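Local coordinates for protein amine Dehydrogenase (Pseudomonas putida, PDB 1JMX) that carries two covalently bound c-type hemes and, as the alpha subunit of a quinohemoprotein amine dehydrogenase, probably passes electrons through them, at residues P372-A377 with E478-V483; K417-N422 with K465-L470. All blocks are in the same frame, centred on the assembly; numbering follows the deposited sequence.

Contact 1: residues P372-A377 with E478-V483; sequences PAFSIA and EGHMIV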
loop_
_atom_site.group_PDB
_atom_site.type_symbol
_atom_site.label_atom_id
_atom_site.label_comp_id
_atom_site.label_asym_id
_atom_site.label_seq_id
_atom_site.Cartn_x
_atom_site.Cartn_y
_atom_site.Cartn_z
ATOM N N PRO A 372 12.359 6.701 -15.880
ATOM C CA PRO A 372 12.994 6.216 -14.645
ATOM C C PRO A 372 13.540 4.790 -14.797
ATOM O O PRO A 372 13.029 4.004 -15.600
ATOM C CB PRO A 372 11.841 6.271 -13.642
ATOM C CG PRO A 372 10.663 5.926 -14.480
ATOM C CD PRO A 372 10.895 6.764 -15.715
ATOM N N ALA A 373 14.582 4.467 -14.034
ATOM C CA ALA A 373 15.201 3.137 -14.086
ATOM C C ALA A 373 14.236 2.063 -13.581
ATOM O O ALA A 373 14.235 0.938 -14.081
ATOM C CB ALA A 373 16.494 3.121 -13.278
ATOM N N PHE A 374 13.442 2.423 -12.572
ATOM C CA PHE A 374 12.437 1.540 -11.986
ATOM C C PHE A 374 11.142 2.330 -11.778
ATOM O O PHE A 374 11.165 3.472 -11.330
ATOM C CB PHE A 374 12.914 0.965 -10.649
ATOM C CG PHE A 374 11.920 0.032 -10.006
ATOM C CD1 PHE A 374 11.716 -1.248 -10.517
ATOM C CD2 PHE A 374 11.170 0.437 -8.905
ATOM C CE1 PHE A 374 10.781 -2.114 -9.944
ATOM C CE2 PHE A 374 10.231 -0.422 -8.320
ATOM C CZ PHE A 374 10.038 -1.698 -8.842
ATOM N N SER A 375 10.013 1.725 -12.126
ATOM C CA SER A 375 8.727 2.392 -11.973
ATOM C C SER A 375 7.572 1.407 -11.837
ATOM O O SER A 375 7.707 0.222 -12.135
ATOM C CB SER A 375 8.469 3.346 -13.147
ATOM O OG SER A 375 8.276 2.641 -14.359
ATOM N N ILE A 376 6.428 1.919 -11.409
ATOM C CA ILE A 376 5.240 1.101 -11.217
ATOM C C ILE A 376 4.074 1.561 -12.094
ATOM O O ILE A 376 3.645 2.712 -12.021
ATOM C CB ILE A 376 4.769 1.131 -9.718
ATOM C CG1 ILE A 376 5.849 0.552 -8.799
ATOM C CG2 ILE A 376 3.430 0.404 -9.546
ATOM C CD1 ILE A 376 6.128 -0.905 -9.025
ATOM N N ALA A 377 3.586 0.649 -12.929
ATOM C CA ALA A 377 2.433 0.895 -13.790
ATOM C C ALA A 377 1.295 0.123 -13.128
ATOM O O ALA A 377 1.537 -0.875 -12.454
ATOM C CB ALA A 377 2.697 0.359 -15.192
ATOM N N GLU A 478 18.305 -0.029 -20.870
ATOM C CA GLU A 478 17.351 -0.918 -20.220
ATOM C C GLU A 478 16.760 -0.405 -18.907
ATOM O O GLU A 478 17.473 0.100 -18.039
ATOM C CB GLU A 478 18.020 -2.258 -19.965
ATOM C CG GLU A 478 17.390 -3.392 -20.708
ATOM C CD GLU A 478 18.263 -4.630 -20.729
ATOM O OE1 GLU A 478 18.801 -5.001 -19.655
ATOM O OE2 GLU A 478 18.412 -5.225 -21.827
ATOM N N GLY A 479 15.458 -0.606 -18.752
ATOM C CA GLY A 479 14.762 -0.185 -17.552
ATOM C C GLY A 479 13.934 -1.339 -17.018
ATOM O O GLY A 479 13.815 -2.378 -17.666
ATOM N N HIS A 480 13.377 -1.160 -15.826
ATOM C CA HIS A 480 12.560 -2.184 -15.193
ATOM C C HIS A 480 11.218 -1.606 -14.790
ATOM O O HIS A 480 11.147 -0.633 -14.041
ATOM C CB HIS A 480 13.270 -2.745 -13.957
ATOM C CG HIS A 480 12.573 -3.917 -13.332
ATOM N ND1 HIS A 480 12.917 -4.409 -12.092
ATOM C CD2 HIS A 480 11.571 -4.706 -13.782
ATOM C CE1 HIS A 480 12.160 -5.450 -11.806
ATOM N NE2 HIS A 480 11.336 -5.651 -12.816
ATOM N N MET A 481 10.155 -2.225 -15.287
ATOM C CA MET A 481 8.806 -1.796 -14.973
ATOM C C MET A 481 7.943 -2.965 -14.518
ATOM O O MET A 481 8.007 -4.058 -15.074
ATOM C CB MET A 481 8.157 -1.130 -16.192
ATOM C CG MET A 481 6.699 -0.745 -15.975
ATOM S SD MET A 481 5.851 -0.164 -17.442
ATOM C CE MET A 481 5.982 -1.591 -18.499
ATOM N N ILE A 482 7.161 -2.732 -13.472
ATOM C CA ILE A 482 6.238 -3.738 -12.959
ATOM C C ILE A 482 4.828 -3.165 -13.104
ATOM O O ILE A 482 4.566 -2.032 -12.702
ATOM C CB ILE A 482 6.517 -4.086 -11.472
ATOM C CG1 ILE A 482 7.793 -4.914 -11.349
ATOM C CG2 ILE A 482 5.349 -4.846 -10.876
ATOM C CD1 ILE A 482 8.220 -5.141 -9.937
ATOM N N VAL A 483 3.959 -3.915 -13.772
ATOM C CA VAL A 483 2.576 -3.508 -13.956
ATOM C C VAL A 483 1.797 -4.280 -12.908
ATOM O O VAL A 483 1.793 -5.509 -12.925
ATOM C CB VAL A 483 2.040 -3.897 -15.347
ATOM C CG1 VAL A 483 0.628 -3.379 -15.526
ATOM C CG2 VAL A 483 2.947 -3.356 -16.437
HETATM O O HOH W 1 11.094 1.835 -15.118
#
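The Phe374 ring meets the His480 ring edge-on, in an offset edge-to-face pair with centroids 5.3 Å apart and planes at 65°. Phe374 CE1 stands over one imidazole face, toward the rim, and Phe374 CD1 comes 3.7 Å from His480 ND1. At another part of the phenyl edge sits Ile482 CD1, 4.0 Å from Phe374 CE1. Both aromatic side chains put CG anti to the backbone N (chi1 -179° for Phe374), which keeps them side by side on one face of the sheet; NE2 of the imidazole is bonded to Asn463, and Phe421 stacks on the same ring. Ile376 and Ile482 continue this face, and another protein chain packs on its apolar part.

The backbones form a parallel pair. Strands 367-378 and 476-484 open and close an E-set domain, and pairing them side by side is consistent with the A'-G arrangement of immunoglobulin-like folds. His480 N donates to Ala373 O (2.9 Å), and Ala377 N does the same to Ile482 O (2.9 Å).

His480 O is heavily used: it takes Ser375 N at 3.2 Å, a CA-H contact from Phe374 and a hydrogen bond from a water. That water also donates to Pro372 O and bonds Ser375 OG (3.0 Å), linking both to strand 476-484. On the other face, Met481 SD rests against Ala377 CB at 3.9 Å.

Contact 2: residues K417-N422 with K465-L470; sequences KVEPFN and KVIATL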
loop_
_atom_site.group_PDB
_atom_site.type_symbol
_atom_site.label_atom_id
_atom_site.label_comp_id
_atom_site.label_asym_id
_atom_site.label_seq_id
_atom_site.Cartn_x
_atom_site.Cartn_y
_atom_site.Cartn_z
ATOM N N LYS A 417 10.413 -0.731 -26.653
ATOM C CA LYS A 417 9.816 -2.049 -26.633
ATOM C C LYS A 417 9.849 -2.621 -25.224
ATOM O O LYS A 417 10.507 -2.094 -24.328
ATOM C CB LYS A 417 10.471 -3.009 -27.630
ATOM C CG LYS A 417 11.912 -3.355 -27.365
ATOM C CD LYS A 417 12.367 -4.414 -28.366
ATOM C CE LYS A 417 13.878 -4.392 -28.577
ATOM N NZ LYS A 417 14.600 -4.603 -27.297
ATOM N N VAL A 418 9.119 -3.711 -25.052
ATOM C CA VAL A 418 8.998 -4.395 -23.781
ATOM C C VAL A 418 9.391 -5.870 -23.945
ATOM O O VAL A 418 9.087 -6.498 -24.966
ATOM C CB VAL A 418 7.532 -4.238 -23.269
ATOM C CG1 VAL A 418 7.032 -5.509 -22.593
ATOM C CG2 VAL A 418 7.443 -3.041 -22.336
ATOM N N GLU A 419 10.109 -6.402 -22.960
ATOM C CA GLU A 419 10.527 -7.799 -22.976
ATOM C C GLU A 419 10.332 -8.379 -21.592
ATOM O O GLU A 419 10.386 -7.653 -20.610
ATOM C CB GLU A 419 12.005 -7.907 -23.337
ATOM C CG GLU A 419 12.380 -7.135 -24.572
ATOM C CD GLU A 419 13.717 -7.551 -25.121
ATOM O OE1 GLU A 419 14.722 -7.533 -24.358
ATOM O OE2 GLU A 419 13.753 -7.903 -26.323
ATOM N N PRO A 420 10.089 -9.699 -21.496
ATOM C CA PRO A 420 9.896 -10.357 -20.201
ATOM C C PRO A 420 11.113 -10.089 -19.332
ATOM O O PRO A 420 12.247 -10.170 -19.812
ATOM C CB PRO A 420 9.833 -11.829 -20.581
ATOM C CG PRO A 420 9.210 -11.792 -21.935
ATOM C CD PRO A 420 9.940 -10.664 -22.596
ATOM N N PHE A 421 10.889 -9.724 -18.074
ATOM C CA PHE A 421 11.996 -9.447 -17.173
ATOM C C PHE A 421 12.682 -10.736 -16.714
ATOM O O PHE A 421 13.895 -10.766 -16.506
ATOM C CB PHE A 421 11.514 -8.653 -15.961
ATOM C CG PHE A 421 12.625 -8.185 -15.066
ATOM C CD1 PHE A 421 13.375 -7.055 -15.398
ATOM C CD2 PHE A 421 12.921 -8.865 -13.891
ATOM C CE1 PHE A 421 14.405 -6.607 -14.570
ATOM C CE2 PHE A 421 13.954 -8.425 -13.052
ATOM C CZ PHE A 421 14.695 -7.293 -13.394
ATOM N N ASN A 422 11.898 -11.791 -16.535
ATOM C CA ASN A 422 12.448 -13.062 -16.093
ATOM C C ASN A 422 11.769 -14.255 -16.748
ATOM O O ASN A 422 10.810 -14.102 -17.511
ATOM C CB ASN A 422 12.411 -13.176 -14.556
ATOM C CG ASN A 422 11.014 -12.997 -13.973
ATOM O OD1 ASN A 422 10.015 -13.411 -14.562
ATOM N ND2 ASN A 422 10.942 -12.375 -12.804
ATOM N N LYS A 465 10.729 -5.593 -18.843
ATOM C CA LYS A 465 12.022 -4.983 -19.095
ATOM C C LYS A 465 11.752 -3.963 -20.190
ATOM O O LYS A 465 11.232 -4.304 -21.248
ATOM C CB LYS A 465 13.026 -6.041 -19.569
ATOM C CG LYS A 465 14.472 -5.608 -19.467
ATOM C CD LYS A 465 15.423 -6.802 -19.406
ATOM C CE LYS A 465 15.323 -7.683 -20.656
ATOM N NZ LYS A 465 16.449 -8.680 -20.727
ATOM N N VAL A 466 12.023 -2.703 -19.885
ATOM C CA VAL A 466 11.797 -1.607 -20.816
ATOM C C VAL A 466 13.051 -1.316 -21.635
ATOM O O VAL A 466 14.043 -0.826 -21.100
ATOM C CB VAL A 466 11.355 -0.345 -20.045
ATOM C CG1 VAL A 466 11.247 0.847 -20.974
ATOM C CG2 VAL A 466 10.019 -0.608 -19.354
ATOM N N ILE A 467 12.996 -1.611 -22.934
ATOM C CA ILE A 467 14.140 -1.395 -23.822
ATOM C C ILE A 467 13.994 -0.179 -24.729
ATOM O O ILE A 467 13.030 -0.066 -25.484
ATOM C CB ILE A 467 14.397 -2.618 -24.753
ATOM C CG1 ILE A 467 14.266 -3.934 -23.984
ATOM C CG2 ILE A 467 15.784 -2.509 -25.400
ATOM C CD1 ILE A 467 15.219 -4.074 -22.870
ATOM N N ALA A 468 14.967 0.723 -24.641
ATOM C CA ALA A 468 15.011 1.917 -25.478
ATOM C C ALA A 468 16.205 1.752 -26.413
ATOM O O ALA A 468 17.274 1.315 -25.989
ATOM C CB ALA A 468 15.200 3.163 -24.633
ATOM N N THR A 469 16.008 2.039 -27.693
ATOM C CA THR A 469 17.097 1.933 -28.653
ATOM C C THR A 469 17.193 3.269 -29.367
ATOM O O THR A 469 16.255 3.699 -30.033
ATOM C CB THR A 469 16.888 0.774 -29.651
ATOM O OG1 THR A 469 15.686 0.986 -30.389
ATOM C CG2 THR A 469 16.784 -0.551 -28.928
ATOM N N LEU A 470 18.311 3.951 -29.153
ATOM C CA LEU A 470 18.546 5.256 -29.738
ATOM C C LEU A 470 18.421 5.325 -31.255
ATOM O O LEU A 470 18.902 4.454 -31.979
ATOM C CB LEU A 470 19.907 5.775 -29.296
ATOM C CG LEU A 470 19.859 7.024 -28.427
ATOM C CD1 LEU A 470 18.829 6.854 -27.323
ATOM C CD2 LEU A 470 21.246 7.302 -27.867
#
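Glu419 O accepts the N-H of Lys465 at 2.7 Å, the shortest bond between the two strands, with the donor lying nearly in line with the carbonyl. Lys465 O returns the bond to Glu419 N (2.9 Å) and takes a CA-H contact from Val418 as well. Lys417 and Ile467 form the next hydrogen-bonded antiparallel pair, and Val418 with Val466 is the non-hydrogen-bonded pair between them.

Lys417, Glu419, Lys465 and Ile467 share one face. Glu419 crosses Ile467 at about a right angle, laying OE1 3.6 Å from Ile467 CG1, while Lys417 CG comes 3.7 Å from Ile467 CB. The Lys417 chain starts between its backbone N and carbonyl carbon (chi1 65°), and the bend at chi4 brings NZ back over the Ile467 side chain, doubtfully close to CG2, and within a long 3.5 Å salt bridge of Glu419 OE2. Glu419 OE1 is 4.2 Å from Lys465 NZ, too far for a salt bridge though probably still a favourable charge pairing. With Ile467 cut back to an alanine, a gap would probably open beside Lys417 and the Glu419 carboxylate would lose the apolar surface it lies against.

Lys465 CB meets the Phe421 ring at its edge. Just beyond, Asn422 is the N-cap of helix 423-427, its OD1 taking Ala425 N; strand 476-484 runs along the far side of strand 462-470, and Phe393 of strand 391-400 packs against Val466.

Overall arrangement
The centres of the two contacts lie about 10 Å apart in one mixed sheet of the fourth alpha-subunit domain, away from the heme sites. Along the chain the order is 372-377, 417-422, 465-470, 478-483, so contact 2 is nested inside the loop that contact 1 closes. Strands 462-470 and 476-484 follow each other in sequence and pair antiparallel, carrying the sheet from one contact straight to the other: Gly479 N probably donates to Val466 O, and Met481 CB packs on Val466 CG2. The domain's first and last strands are thereby built into the same sheet as its middle ones, with contact 1 bordering another protein chain.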